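Local coordinates for protein histidine acid phosphatase (Hafnia alvei, PDB 4ARU) that belongs to branch 2 of the histidine phosphatase superfamily, the histidine acid phosphatases, and is also known as a phytase, at residues F224-H228 and W246-L250; A217-E222 and L250-Q256. All coordinates share one frame; numbering follows the deposited sequence.

Interaction 1: residues F224-H228 and W246-L250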
# COMPACT_ATOMS: atom_id res chain seq x y z
N PHE A 224 -1.90 -15.06 5.69
CA PHE A 224 -2.24 -16.14 4.80
C PHE A 224 -2.00 -15.73 3.35
O PHE A 224 -1.48 -16.52 2.57
CB PHE A 224 -3.70 -16.56 4.98
CG PHE A 224 -4.05 -17.05 6.36
CD1 PHE A 224 -3.15 -17.72 7.18
CD2 PHE A 224 -5.32 -16.87 6.83
CE1 PHE A 224 -3.52 -18.18 8.44
CE2 PHE A 224 -5.71 -17.33 8.10
CZ PHE A 224 -4.81 -17.97 8.90
N LEU A 225 -2.38 -14.51 2.99
CA LEU A 225 -2.17 -14.05 1.63
C LEU A 225 -0.66 -14.04 1.31
O LEU A 225 -0.24 -14.39 0.21
CB LEU A 225 -2.74 -12.66 1.48
CG LEU A 225 -2.67 -12.14 0.03
CD1 LEU A 225 -4.01 -11.58 -0.35
CD2 LEU A 225 -1.57 -11.15 -0.21
N LEU A 226 0.12 -13.59 2.28
CA LEU A 226 1.58 -13.58 2.11
C LEU A 226 2.14 -14.98 1.94
O LEU A 226 2.99 -15.20 1.10
CB LEU A 226 2.30 -12.83 3.23
CG LEU A 226 2.04 -11.33 3.31
CD1 LEU A 226 2.53 -10.68 4.62
CD2 LEU A 226 2.72 -10.65 2.15
N GLU A 227 1.64 -15.94 2.72
CA GLU A 227 2.08 -17.32 2.59
C GLU A 227 1.82 -17.83 1.16
O GLU A 227 2.62 -18.50 0.55
CB GLU A 227 1.32 -18.23 3.54
CG GLU A 227 1.66 -18.03 5.03
CD GLU A 227 0.76 -18.83 5.95
OE1 GLU A 227 -0.16 -19.48 5.43
OE2 GLU A 227 1.00 -18.85 7.18
N HIS A 228 0.64 -17.48 0.67
CA HIS A 228 0.24 -17.86 -0.67
C HIS A 228 1.09 -17.22 -1.77
O HIS A 228 1.54 -17.88 -2.71
CB HIS A 228 -1.24 -17.55 -0.86
CG HIS A 228 -1.84 -18.10 -2.12
ND1 HIS A 228 -2.26 -19.41 -2.24
CD2 HIS A 228 -2.08 -17.50 -3.31
CE1 HIS A 228 -2.78 -19.58 -3.46
NE2 HIS A 228 -2.64 -18.45 -4.13
N TRP A 246 -11.16 -16.58 0.38
CA TRP A 246 -10.15 -15.54 0.33
C TRP A 246 -10.80 -14.18 0.45
O TRP A 246 -10.30 -13.33 1.20
CB TRP A 246 -9.36 -15.58 -0.98
CG TRP A 246 -8.23 -16.56 -1.01
CD1 TRP A 246 -8.14 -17.64 -1.78
CD2 TRP A 246 -7.04 -16.51 -0.25
NE1 TRP A 246 -6.95 -18.32 -1.54
CE2 TRP A 246 -6.26 -17.64 -0.58
CE3 TRP A 246 -6.57 -15.62 0.69
CZ2 TRP A 246 -5.00 -17.89 -0.01
CZ3 TRP A 246 -5.34 -15.86 1.30
CH2 TRP A 246 -4.58 -17.00 0.95
N ASN A 247 -11.88 -13.94 -0.29
CA ASN A 247 -12.49 -12.61 -0.24
C ASN A 247 -13.05 -12.32 1.11
O ASN A 247 -12.93 -11.19 1.57
CB ASN A 247 -13.58 -12.46 -1.32
CG ASN A 247 -13.04 -12.47 -2.74
OD1 ASN A 247 -11.85 -12.26 -2.96
ND2 ASN A 247 -13.88 -12.75 -3.69
N SER A 248 -13.65 -13.30 1.75
CA SER A 248 -14.28 -13.10 3.04
C SER A 248 -13.22 -12.80 4.10
O SER A 248 -13.39 -11.90 4.92
CB SER A 248 -15.09 -14.35 3.41
OG SER A 248 -15.61 -14.22 4.74
N LEU A 249 -12.10 -13.50 4.08
CA LEU A 249 -11.05 -13.21 5.06
C LEU A 249 -10.40 -11.84 4.83
O LEU A 249 -10.16 -11.05 5.77
CB LEU A 249 -9.98 -14.28 4.99
CG LEU A 249 -10.41 -15.70 5.36
CD1 LEU A 249 -9.34 -16.76 5.00
CD2 LEU A 249 -10.83 -15.76 6.83
N LEU A 250 -10.13 -11.51 3.57
CA LEU A 250 -9.46 -10.23 3.30
C LEU A 250 -10.41 -9.05 3.49
O LEU A 250 -9.94 -7.95 3.70
CB LEU A 250 -8.81 -10.23 1.89
CG LEU A 250 -7.33 -10.70 1.85
CD1 LEU A 250 -6.34 -9.83 2.67
CD2 LEU A 250 -7.23 -12.15 2.25
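W246 reaches across to the helix of F224-H228 and makes an edge-to-face aromatic pair with H228. The edge of its six-membered ring is turned toward one face of the imidazole, with centroids 5.2 Å apart and planes at 60°. CZ2 of W246 does the touching, 3.8 Å from CG of H228. On the histidine side, CG stands anti to the backbone N (chi1 -171°), which brings the ring out toward the indole. H228 also stacks on H363 and gives its carbonyl oxygen to that residue's ND1.

The indole also meets backbone. CH2 of W246 lies 3.5 Å from the carbonyl O of F224, which sits near the ring plane, at the edge; that oxygen already accepts the helical bond from H228 N. CZ3 of W246 comes within 3.7 Å of CA of L225.

The remaining contacts are apolar. L225 and L250 cross at about a right angle, CD1 of L225 lying 4.1 Å from CG of L250, while CD2 of F224 meets CD1 of L249 more loosely at 4.4 Å. L359, from helix 359-363, touches L225, H228 and W246.

With the local axes 12.0 Å apart at 133°, long side chains have to span the gap: this is splayed helix-helix packing between helices 213-229 and 243-262 of the histidine acid phosphatase fold.

Interaction 2: residues A217-E222 and L250-Q256; sequences ASTLAE and LKLHNAQ
The hydroxyl of S218 both donates and accepts: OG gives its proton to OE1 of Q256 at 2.6 Å and takes one from ND1 of H253 at 3.1 Å. The first bond is short and well directed, for OG lies in the carbonyl plane of the Q256 amide, on a lone pair, with a C=O...donor angle of 133°. In the second, OG stands 33° out of the imidazole plane. ND1 also makes a weak bond to the carbonyl O of S218, so a single N-H leans on two oxygens of one residue. The serine's chi1 is trans, OG pointing away from the amide nitrogen, which presents the hydroxyl to both partners; the two bonds from ND1 probably hold the H253 ring in its rotation.

Small residues let the backbones close in. CA of S218 and CA of H253 are 3.8 Å apart, and the local axes of helices 213-229 and 243-262 pass at 7.6 Å, running nearer antiparallel than parallel. This is a close helix-helix crossing within the histidine acid phosphatase fold, with S218, A217 and A221 facing the partner helix. CB of A217 packs against CD1 of L252 at 3.6 Å, and L250 brings CD2 to the A221 methyl.

E222 lies over one face of H253. Its chain bends at chi2, and OE1 settles 3.2 Å above the imidazole plane, toward the rim, with carboxylate and ring planes 25° apart; the angle to NE2 is too poor for a hydrogen bond. The other oxygen, OE2, forms a salt bridge with R18, and D328 brings a like charge close to OE1. A bound tartaric acid molecule, probably from the crystallisation liquor though it may mark a pocket, lies about 5 Å from the E222 side chain.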
# COMPACT_ATOMS: atom_id res chain seq x y z
N ALA A 217 -7.83 -10.59 13.13
CA ALA A 217 -8.13 -11.30 11.89
C ALA A 217 -7.56 -10.61 10.69
O ALA A 217 -7.10 -11.27 9.74
CB ALA A 217 -9.62 -11.51 11.71
N SER A 218 -7.52 -9.28 10.67
CA SER A 218 -6.92 -8.50 9.57
C SER A 218 -5.46 -8.93 9.39
O SER A 218 -4.98 -9.18 8.28
CB SER A 218 -6.95 -6.99 9.82
OG SER A 218 -6.13 -6.30 8.90
N THR A 219 -4.74 -8.99 10.49
CA THR A 219 -3.33 -9.35 10.45
C THR A 219 -3.17 -10.79 9.97
O THR A 219 -2.34 -11.06 9.10
CB THR A 219 -2.75 -9.25 11.85
OG1 THR A 219 -2.83 -7.88 12.28
CG2 THR A 219 -1.33 -9.68 11.89
N LEU A 220 -3.97 -11.71 10.49
CA LEU A 220 -3.86 -13.13 10.14
C LEU A 220 -4.20 -13.29 8.69
O LEU A 220 -3.53 -14.10 7.98
CB LEU A 220 -4.71 -13.98 11.04
CG LEU A 220 -4.40 -13.82 12.55
CD1 LEU A 220 -5.31 -14.73 13.35
CD2 LEU A 220 -2.92 -14.03 12.83
N ALA A 221 -5.26 -12.64 8.22
CA ALA A 221 -5.66 -12.80 6.84
C ALA A 221 -4.57 -12.35 5.87
O ALA A 221 -4.33 -13.02 4.87
CB ALA A 221 -6.94 -12.01 6.54
N GLU A 222 -3.92 -11.25 6.19
CA GLU A 222 -2.80 -10.80 5.38
C GLU A 222 -1.63 -11.80 5.42
O GLU A 222 -0.96 -12.04 4.39
CB GLU A 222 -2.39 -9.38 5.80
CG GLU A 222 -1.19 -8.84 5.10
CD GLU A 222 -1.40 -8.47 3.65
OE1 GLU A 222 -2.59 -8.33 3.19
OE2 GLU A 222 -0.39 -8.32 2.93
N LEU A 250 -10.13 -11.51 3.57
CA LEU A 250 -9.46 -10.23 3.30
C LEU A 250 -10.41 -9.05 3.49
O LEU A 250 -9.94 -7.95 3.70
CB LEU A 250 -8.81 -10.23 1.89
CG LEU A 250 -7.33 -10.70 1.85
CD1 LEU A 250 -6.34 -9.83 2.67
CD2 LEU A 250 -7.23 -12.15 2.25
N LYS A 251 -11.72 -9.30 3.51
CA LYS A 251 -12.69 -8.26 3.84
C LYS A 251 -12.35 -7.64 5.20
O LYS A 251 -12.41 -6.42 5.40
CB LYS A 251 -14.10 -8.85 3.87
CG LYS A 251 -15.16 -7.83 4.20
CD LYS A 251 -16.58 -8.28 3.89
CE LYS A 251 -16.88 -9.62 4.46
NZ LYS A 251 -18.34 -9.88 4.28
N LEU A 252 -11.91 -8.46 6.12
CA LEU A 252 -11.55 -7.98 7.46
C LEU A 252 -10.32 -7.10 7.40
O LEU A 252 -10.22 -6.09 8.08
CB LEU A 252 -11.29 -9.17 8.40
CG LEU A 252 -12.52 -10.05 8.66
CD1 LEU A 252 -12.13 -11.45 9.13
CD2 LEU A 252 -13.42 -9.40 9.69
N HIS A 253 -9.34 -7.50 6.59
CA HIS A 253 -8.14 -6.71 6.45
C HIS A 253 -8.45 -5.38 5.79
O HIS A 253 -7.98 -4.35 6.24
CB HIS A 253 -7.16 -7.54 5.62
CG HIS A 253 -5.91 -6.81 5.26
ND1 HIS A 253 -4.85 -6.66 6.13
CD2 HIS A 253 -5.52 -6.24 4.10
CE1 HIS A 253 -3.88 -5.99 5.55
NE2 HIS A 253 -4.25 -5.74 4.31
N ASN A 254 -9.25 -5.39 4.71
CA ASN A 254 -9.55 -4.14 4.03
C ASN A 254 -10.37 -3.21 4.91
O ASN A 254 -10.20 -1.99 4.86
CB ASN A 254 -10.24 -4.41 2.72
CG ASN A 254 -9.34 -5.12 1.73
OD1 ASN A 254 -8.11 -4.87 1.68
ND2 ASN A 254 -9.92 -5.99 0.92
N ALA A 255 -11.18 -3.78 5.79
CA ALA A 255 -11.96 -2.96 6.71
C ALA A 255 -11.06 -2.30 7.75
O ALA A 255 -11.21 -1.12 8.06
CB ALA A 255 -13.04 -3.79 7.36
N GLN A 256 -10.13 -3.06 8.30
CA GLN A 256 -9.17 -2.50 9.25
C GLN A 256 -8.41 -1.35 8.62
O GLN A 256 -8.22 -0.31 9.22
CB GLN A 256 -8.26 -3.60 9.76
CG GLN A 256 -7.32 -3.16 10.85
CD GLN A 256 -5.97 -3.01 10.35
OE1 GLN A 256 -5.47 -3.84 9.56
NE2 GLN A 256 -5.32 -1.94 10.77

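Both contacts join helix 213-229 to helix 243-262, and L250 serves in each, turning its branches to L225 in interaction 1 and to A221 and E222 in interaction 2. Their centres are about 8 Å apart, and they touch where O of L249 meets CB of A221 at 3.4 Å. Both are buried, but interaction 1 includes the partly exposed H228 and W246, while seven of the eight touching residues in interaction 2 are buried. The chemistry follows the spacing: where the helices splay, bulky aromatic and leucine side chains bridge the gap without hydrogen bonds; where they cross closely, small residues allow a buried polar cluster.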